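Local coordinates for protein levansucrase (Bacillus subtilis, PDB 1OYG) that belongs to the levansucrase/invertase family of five-bladed beta-propeller enzymes and holds a bound calcium ion, at residues 17-22 / 254-259; 72-77 / 171-176. All coordinates share one frame; numbering follows the deposited sequence.

Contact 1: residues 17-22 / 254-259; sequences ISHITR and KAYYGK
His19 and Tyr256 each set CG anti to their own carbonyl carbon (chi1 -59° for His19), and this brings their rings together as an offset edge-to-face pair. The edge of the tyrosine is directed at the imidazole face, with centroids 5.4 Å apart. His19 ND1 lies near the plane of the phenol ring, 3.7 Å from Tyr256 CE1. The other ring nitrogen, NE2, is hydrogen-bonded to the Thr14 carbonyl, which helps to fix the rotation of the ring. In Arg22 an extended chi2 (-168°) sets CD over one face of Tyr257, offset toward the rim and 4.0 Å from the ring centroid, a CH-pi contact; the bend at chi3 then turns NE and the guanidinium away. Each guanidinium nitrogen has a partner: NE in a salt bridge with Glu267, NH1 with Thr310 OG1 and NH2 with the Thr339 carbonyl. Tyr257 OH is tied to the Leu251 carbonyl. In the propeller, residues 17-22 lead from the edge strand 18-19, paired in parallel with strand 298-307, into helix 22-26, while 254-259 hold a short 3-10 segment (254-256) and the loop that leads to helix 261-273. Thr21 is the N-cap of helix 22-26, and its OG1 accepts a weak bond from Asp24 N. At that helix start Arg22 N donates to Tyr256 O (3.0 Å, 155° at the hydrogen), and Thr21 CA adds a CA-H...O contact to the same oxygen at 3.4 Å. Thr21 CG2 packs 3.8 Å from Ala255 O. Lys254 O receives both Tyr257 N, at 3.0 Å, and Gly258 N.

Contact 2: residues 72-77 / 171-176; sequences ANYHGY and VNVSAS
Tyr74 and Tyr77 both send their phenol oxygens across to the backbone carbonyls of residues 171-176. They flank a type I' turn, with His75 and Gly76 at its corners, that leads into strand 77-85; the partner is the far end of strand 163-175, in the same mixed sheet of the beta-propeller. Tyr74 carries CG anti to the backbone N (chi1 -171°), which extends its ring toward the strand. There Tyr74 OH donates to Val173 O at 2.8 Å, with that oxygen near the plane of the ring. Tyr74 crosses the Val173 side chain at a slant, CE2 packing against CG1 (4.0 Å). Tyr77 OH donates in turn to Ser176 O at 2.7 Å, again with the acceptor at the ring edge, the hydroxyl tilted 29° from the carbonyl plane. Between the two hydroxyl bonds His75 CB meets Ala175 CB at 3.6 Å, and His75 CD2 stands above the centre of one face of the Tyr74 ring. Leu180 of the neighbouring strand 180-192 touches Tyr74, Tyr77, Val173 and Ala175, and the rings of Phe143 and Tyr99 pack on Tyr74 and Tyr77 respectively. Backbone bonds run both ways between Tyr74 and Tyr77, closing the turn that holds the two phenols. Asn73 braces the turn through an Asx motif: its OD1 accepts from Gly76 N at 2.8 Å, the donor lying in the carbonyl plane.

The two contacts lie on opposite sides of the chain's centre, their own centres about 44 Å apart and their nearest atoms about 27 Å, and they share no strand or helix. Both segments of contact 2 fall, in sequence, between those of contact 1. Both are partly buried, but contact 1 has no exposed residue among those that touch, whereas His75 and Ser176 of contact 2 are exposed. Contact 1 joins a helix start to a 3-10 segment and the loop after it, through one backbone bond and packing of rings and an arginine. Contact 2 joins the turn before strand 77-85 to the end of strand 163-175, not its neighbour in the sheet, through tyrosine hydroxyls bonding to carbonyls in and just past that strand. A bound calcium ion is about 11 Å from the Tyr256 side chain, too far for direct contact.

Contact 1: residues 17-22 / 254-259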
ATOM      1  N   ILE A  17       4.966 -18.668   7.481  1.00  4.05           N
ATOM      2  CA  ILE A  17       5.068 -17.295   6.995  1.00  4.05           C
ATOM      3  C   ILE A  17       5.746 -16.412   8.040  1.00  3.99           C
ATOM      4  O   ILE A  17       5.942 -16.825   9.184  1.00  3.92           O
ATOM      5  CB  ILE A  17       3.668 -16.746   6.606  1.00  4.00           C
ATOM      6  CG1 ILE A  17       2.755 -16.603   7.826  1.00  4.45           C
ATOM      7  CG2 ILE A  17       3.020 -17.666   5.574  1.00  4.47           C
ATOM      8  CD1 ILE A  17       1.495 -15.816   7.550  1.00  5.01           C
ATOM      9  N   SER A  18       6.118 -15.204   7.633  1.00  4.05           N
ATOM     10  CA  SER A  18       6.726 -14.240   8.543  1.00  4.24           C
ATOM     11  C   SER A  18       5.651 -13.489   9.313  1.00  4.12           C
ATOM     12  O   SER A  18       4.482 -13.487   8.924  1.00  4.12           O
ATOM     13  CB  SER A  18       7.597 -13.255   7.773  1.00  4.36           C
ATOM     14  OG  SER A  18       8.604 -13.953   7.061  1.00  5.93           O
ATOM     15  N   HIS A  19       6.063 -12.837  10.396  1.00  4.17           N
ATOM     16  CA  HIS A  19       5.134 -12.162  11.298  1.00  4.18           C
ATOM     17  C   HIS A  19       5.688 -10.840  11.820  1.00  4.12           C
ATOM     18  O   HIS A  19       6.871 -10.722  12.157  1.00  4.62           O
ATOM     19  CB  HIS A  19       4.775 -13.076  12.469  1.00  4.17           C
ATOM     20  CG  HIS A  19       4.140 -14.357  12.037  1.00  4.31           C
ATOM     21  ND1 HIS A  19       2.803 -14.452  11.721  1.00  4.40           N
ATOM     22  CD2 HIS A  19       4.668 -15.584  11.816  1.00  4.32           C
ATOM     23  CE1 HIS A  19       2.531 -15.687  11.338  1.00  4.58           C
ATOM     24  NE2 HIS A  19       3.646 -16.394  11.389  1.00  4.68           N
ATOM     25  N   ILE A  20       4.808  -9.847  11.874  1.00  3.95           N
ATOM     26  CA  ILE A  20       5.075  -8.585  12.536  1.00  3.93           C
ATOM     27  C   ILE A  20       4.718  -8.834  13.992  1.00  3.83           C
ATOM     28  O   ILE A  20       3.541  -8.937  14.332  1.00  4.25           O
ATOM     29  CB  ILE A  20       4.216  -7.471  11.907  1.00  3.93           C
ATOM     30  CG1 ILE A  20       4.579  -7.328  10.423  1.00  3.97           C
ATOM     31  CG2 ILE A  20       4.396  -6.144  12.657  1.00  3.42           C
ATOM     32  CD1 ILE A  20       3.822  -6.237   9.671  1.00  4.12           C
ATOM     33  N   THR A  21       5.732  -8.971  14.843  1.00  3.93           N
ATOM     34  CA  THR A  21       5.525  -9.434  16.213  1.00  3.90           C
ATOM     35  C   THR A  21       5.357  -8.288  17.189  1.00  3.73           C
ATOM     36  O   THR A  21       5.832  -7.180  16.959  1.00  3.87           O
ATOM     37  CB  THR A  21       6.691 -10.320  16.694  1.00  4.12           C
ATOM     38  OG1 THR A  21       7.888  -9.541  16.803  1.00  4.30           O
ATOM     39  CG2 THR A  21       7.021 -11.416  15.690  1.00  4.59           C
ATOM     40  N   ARG A  22       4.711  -8.584  18.308  1.00  3.56           N
ATOM     41  CA  ARG A  22       4.480  -7.585  19.335  1.00  3.47           C
ATOM     42  C   ARG A  22       5.797  -7.097  19.921  1.00  3.75           C
ATOM     43  O   ARG A  22       5.940  -5.917  20.221  1.00  3.62           O
ATOM     44  CB  ARG A  22       3.594  -8.159  20.438  1.00  3.29           C
ATOM     45  CG  ARG A  22       2.209  -8.571  19.958  1.00  2.79           C
ATOM     46  CD  ARG A  22       1.243  -8.874  21.073  1.00  3.04           C
ATOM     47  NE  ARG A  22       0.837  -7.670  21.791  1.00  2.85           N
ATOM     48  CZ  ARG A  22      -0.091  -6.818  21.369  1.00  2.84           C
ATOM     49  NH1 ARG A  22      -0.750  -7.032  20.240  1.00  2.84           N
ATOM     50  NH2 ARG A  22      -0.376  -5.748  22.097  1.00  3.81           N
ATOM     51  N   LYS A 254       2.179 -17.936  20.293  1.00  2.93           N
ATOM     52  CA  LYS A 254       3.453 -17.298  20.617  1.00  3.03           C
ATOM     53  C   LYS A 254       4.165 -16.701  19.403  1.00  2.90           C
ATOM     54  O   LYS A 254       4.967 -15.791  19.556  1.00  2.96           O
ATOM     55  CB  LYS A 254       4.389 -18.301  21.300  1.00  3.26           C
ATOM     56  CG  LYS A 254       3.911 -18.768  22.663  1.00  3.78           C
ATOM     57  CD  LYS A 254       4.940 -19.645  23.358  1.00  5.15           C
ATOM     58  CE  LYS A 254       4.351 -20.303  24.594  1.00  5.91           C
ATOM     59  NZ  LYS A 254       5.344 -21.144  25.321  1.00  6.49           N
ATOM     60  N   ALA A 255       3.876 -17.210  18.208  1.00  2.82           N
ATOM     61  CA  ALA A 255       4.487 -16.700  16.976  1.00  2.82           C
ATOM     62  C   ALA A 255       4.198 -15.216  16.743  1.00  2.69           C
ATOM     63  O   ALA A 255       4.960 -14.531  16.069  1.00  3.32           O
ATOM     64  CB  ALA A 255       4.024 -17.513  15.772  1.00  2.92           C
ATOM     65  N   TYR A 256       3.092 -14.728  17.295  1.00  2.71           N
ATOM     66  CA  TYR A 256       2.697 -13.333  17.125  1.00  2.36           C
ATOM     67  C   TYR A 256       3.363 -12.404  18.130  1.00  2.45           C
ATOM     68  O   TYR A 256       3.261 -11.193  18.003  1.00  2.35           O
ATOM     69  CB  TYR A 256       1.178 -13.210  17.239  1.00  2.07           C
ATOM     70  CG  TYR A 256       0.404 -14.097  16.281  1.00  2.00           C
ATOM     71  CD1 TYR A 256       0.920 -14.446  15.032  1.00  2.00           C
ATOM     72  CD2 TYR A 256      -0.851 -14.581  16.625  1.00  2.00           C
ATOM     73  CE1 TYR A 256       0.205 -15.251  14.160  1.00  2.00           C
ATOM     74  CE2 TYR A 256      -1.573 -15.392  15.758  1.00  2.00           C
ATOM     75  CZ  TYR A 256      -1.037 -15.721  14.527  1.00  2.00           C
ATOM     76  OH  TYR A 256      -1.737 -16.511  13.650  1.00  2.26           O
ATOM     77  N   TYR A 257       4.039 -12.977  19.119  1.00  2.51           N
ATOM     78  CA  TYR A 257       4.682 -12.220  20.189  1.00  2.75           C
ATOM     79  C   TYR A 257       6.192 -12.111  19.987  1.00  3.22           C
ATOM     80  O   TYR A 257       6.761 -11.031  20.115  1.00  3.36           O
ATOM     81  CB  TYR A 257       4.376 -12.882  21.533  1.00  2.58           C
ATOM     82  CG  TYR A 257       2.926 -12.759  21.949  1.00  2.23           C
ATOM     83  CD1 TYR A 257       2.543 -11.854  22.930  1.00  2.53           C
ATOM     84  CD2 TYR A 257       1.937 -13.545  21.358  1.00  2.03           C
ATOM     85  CE1 TYR A 257       1.212 -11.733  23.319  1.00  2.78           C
ATOM     86  CE2 TYR A 257       0.605 -13.434  21.744  1.00  2.73           C
ATOM     87  CZ  TYR A 257       0.254 -12.524  22.729  1.00  2.50           C
ATOM     88  OH  TYR A 257      -1.062 -12.399  23.125  1.00  3.44           O
ATOM     89  N   GLY A 258       6.834 -13.231  19.680  1.00  3.73           N
ATOM     90  CA  GLY A 258       8.279 -13.277  19.532  1.00  4.30           C
ATOM     91  C   GLY A 258       9.012 -13.171  20.857  1.00  4.67           C
ATOM     92  O   GLY A 258       8.404 -13.266  21.923  1.00  4.96           O
ATOM     93  N   LYS A 259      10.328 -12.981  20.766  1.00  5.23           N
ATOM     94  CA  LYS A 259      11.244 -12.836  21.910  1.00  5.43           C
ATOM     95  C   LYS A 259      11.467 -14.109  22.732  1.00  5.28           C
ATOM     96  O   LYS A 259      12.548 -14.689  22.687  1.00  5.86           O
ATOM     97  CB  LYS A 259      10.825 -11.677  22.828  1.00  5.74           C
ATOM     98  CG  LYS A 259      11.828 -11.327  23.947  1.00  6.73           C
ATOM     99  CD  LYS A 259      13.247 -11.074  23.429  1.00  7.87           C
ATOM    100  CE  LYS A 259      14.166 -10.583  24.534  1.00  8.99           C
ATOM    101  NZ  LYS A 259      15.477 -10.119  24.003  1.00 10.22           N
TER

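Contact 2: residues 72-77 / 171-176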
ATOM      1  N   ALA A  72       8.751   3.638 -15.458  1.00  2.79           N
ATOM      2  CA  ALA A  72       8.651   3.410 -16.893  1.00  2.78           C
ATOM      3  C   ALA A  72       8.708   4.712 -17.679  1.00  2.88           C
ATOM      4  O   ALA A  72       8.373   5.784 -17.174  1.00  2.79           O
ATOM      5  CB  ALA A  72       7.363   2.672 -17.214  1.00  2.88           C
ATOM      6  N   ASN A  73       9.138   4.594 -18.928  1.00  2.88           N
ATOM      7  CA  ASN A  73       9.102   5.686 -19.886  1.00  3.00           C
ATOM      8  C   ASN A  73       8.139   5.294 -21.000  1.00  2.84           C
ATOM      9  O   ASN A  73       8.443   4.422 -21.823  1.00  3.07           O
ATOM     10  CB  ASN A  73      10.504   5.950 -20.438  1.00  2.81           C
ATOM     11  CG  ASN A  73      10.569   7.200 -21.285  1.00  3.21           C
ATOM     12  OD1 ASN A  73       9.619   7.522 -21.988  1.00  2.73           O
ATOM     13  ND2 ASN A  73      11.689   7.911 -21.223  1.00  2.59           N
ATOM     14  N   TYR A  74       6.962   5.915 -20.988  1.00  2.73           N
ATOM     15  CA  TYR A  74       5.947   5.687 -21.997  1.00  2.61           C
ATOM     16  C   TYR A  74       6.026   6.753 -23.076  1.00  2.40           C
ATOM     17  O   TYR A  74       5.521   7.857 -22.900  1.00  2.33           O
ATOM     18  CB  TYR A  74       4.546   5.695 -21.371  1.00  2.57           C
ATOM     19  CG  TYR A  74       3.487   5.250 -22.346  1.00  3.43           C
ATOM     20  CD1 TYR A  74       3.282   3.898 -22.596  1.00  3.84           C
ATOM     21  CD2 TYR A  74       2.714   6.170 -23.041  1.00  4.23           C
ATOM     22  CE1 TYR A  74       2.328   3.466 -23.496  1.00  4.50           C
ATOM     23  CE2 TYR A  74       1.753   5.748 -23.955  1.00  4.03           C
ATOM     24  CZ  TYR A  74       1.569   4.390 -24.178  1.00  4.81           C
ATOM     25  OH  TYR A  74       0.623   3.941 -25.070  1.00  6.77           O
ATOM     26  N   HIS A  75       6.676   6.427 -24.190  1.00  2.02           N
ATOM     27  CA  HIS A  75       6.736   7.315 -25.353  1.00  2.00           C
ATOM     28  C   HIS A  75       7.227   8.723 -25.003  1.00  2.00           C
ATOM     29  O   HIS A  75       6.753   9.716 -25.554  1.00  2.00           O
ATOM     30  CB  HIS A  75       5.372   7.364 -26.055  1.00  2.18           C
ATOM     31  CG  HIS A  75       4.958   6.051 -26.639  1.00  2.85           C
ATOM     32  ND1 HIS A  75       4.985   5.797 -27.993  1.00  4.96           N
ATOM     33  CD2 HIS A  75       4.521   4.913 -26.051  1.00  4.13           C
ATOM     34  CE1 HIS A  75       4.576   4.560 -28.214  1.00  4.82           C
ATOM     35  NE2 HIS A  75       4.289   4.002 -27.053  1.00  4.47           N
ATOM     36  N   GLY A  76       8.205   8.788 -24.104  1.00  2.00           N
ATOM     37  CA  GLY A  76       8.794  10.042 -23.662  1.00  2.00           C
ATOM     38  C   GLY A  76       8.153  10.683 -22.439  1.00  2.00           C
ATOM     39  O   GLY A  76       8.531  11.803 -22.070  1.00  2.12           O
ATOM     40  N   TYR A  77       7.214   9.983 -21.806  1.00  2.00           N
ATOM     41  CA  TYR A  77       6.479  10.503 -20.650  1.00  2.00           C
ATOM     42  C   TYR A  77       6.597   9.603 -19.422  1.00  2.12           C
ATOM     43  O   TYR A  77       6.695   8.388 -19.541  1.00  2.00           O
ATOM     44  CB  TYR A  77       4.985  10.616 -20.979  1.00  2.00           C
ATOM     45  CG  TYR A  77       4.640  11.581 -22.083  1.00  2.12           C
ATOM     46  CD1 TYR A  77       4.430  12.927 -21.806  1.00  3.07           C
ATOM     47  CD2 TYR A  77       4.505  11.150 -23.402  1.00  2.52           C
ATOM     48  CE1 TYR A  77       4.097  13.822 -22.811  1.00  3.06           C
ATOM     49  CE2 TYR A  77       4.177  12.041 -24.417  1.00  3.16           C
ATOM     50  CZ  TYR A  77       3.976  13.376 -24.114  1.00  3.32           C
ATOM     51  OH  TYR A  77       3.648  14.264 -25.115  1.00  5.03           O
ATOM     52  N   VAL A 171      -4.941  -0.088 -20.333  1.00  2.13           N
ATOM     53  CA  VAL A 171      -5.336   1.281 -20.635  1.00  2.40           C
ATOM     54  C   VAL A 171      -4.723   1.656 -21.977  1.00  2.57           C
ATOM     55  O   VAL A 171      -3.502   1.672 -22.123  1.00  2.57           O
ATOM     56  CB  VAL A 171      -4.860   2.272 -19.548  1.00  2.58           C
ATOM     57  CG1 VAL A 171      -5.503   3.644 -19.760  1.00  3.35           C
ATOM     58  CG2 VAL A 171      -5.182   1.742 -18.156  1.00  2.58           C
ATOM     59  N   ASN A 172      -5.580   1.918 -22.959  1.00  2.86           N
ATOM     60  CA  ASN A 172      -5.154   2.280 -24.306  1.00  2.99           C
ATOM     61  C   ASN A 172      -4.935   3.779 -24.385  1.00  3.44           C
ATOM     62  O   ASN A 172      -5.852   4.553 -24.151  1.00  3.39           O
ATOM     63  CB  ASN A 172      -6.195   1.820 -25.328  1.00  3.08           C
ATOM     64  CG  ASN A 172      -6.337   0.311 -25.362  1.00  3.41           C
ATOM     65  OD1 ASN A 172      -5.358  -0.411 -25.179  1.00  4.27           O
ATOM     66  ND2 ASN A 172      -7.555  -0.173 -25.573  1.00  4.54           N
ATOM     67  N   VAL A 173      -3.702   4.174 -24.689  1.00  4.05           N
ATOM     68  CA  VAL A 173      -3.290   5.574 -24.661  1.00  4.71           C
ATOM     69  C   VAL A 173      -2.507   5.942 -25.917  1.00  5.41           C
ATOM     70  O   VAL A 173      -1.479   5.328 -26.214  1.00  6.60           O
ATOM     71  CB  VAL A 173      -2.409   5.855 -23.419  1.00  4.62           C
ATOM     72  CG1 VAL A 173      -1.910   7.303 -23.407  1.00  4.89           C
ATOM     73  CG2 VAL A 173      -3.173   5.541 -22.141  1.00  4.47           C
ATOM     74  N   SER A 174      -2.990   6.951 -26.638  1.00  5.54           N
ATOM     75  CA  SER A 174      -2.279   7.502 -27.788  1.00  5.92           C
ATOM     76  C   SER A 174      -1.300   8.577 -27.343  1.00  5.89           C
ATOM     77  O   SER A 174      -1.618   9.398 -26.482  1.00  6.12           O
ATOM     78  CB  SER A 174      -3.264   8.113 -28.782  1.00  5.93           C
ATOM     79  OG  SER A 174      -4.095   7.116 -29.343  1.00  7.63           O
ATOM     80  N   ALA A 175      -0.111   8.570 -27.940  1.00  6.01           N
ATOM     81  CA  ALA A 175       0.944   9.512 -27.591  1.00  6.12           C
ATOM     82  C   ALA A 175       1.314  10.393 -28.777  1.00  6.26           C
ATOM     83  O   ALA A 175       1.459   9.913 -29.902  1.00  6.81           O
ATOM     84  CB  ALA A 175       2.173   8.763 -27.102  1.00  6.11           C
ATOM     85  N   SER A 176       1.456  11.684 -28.506  1.00  6.55           N
ATOM     86  CA  SER A 176       1.975  12.639 -29.477  1.00  6.83           C
ATOM     87  C   SER A 176       3.079  13.469 -28.822  1.00  7.12           C
ATOM     88  O   SER A 176       3.423  13.247 -27.660  1.00  6.61           O
ATOM     89  CB  SER A 176       0.847  13.536 -29.988  1.00  7.08           C
ATOM     90  OG  SER A 176       0.430  14.460 -28.999  1.00  8.02           O
TER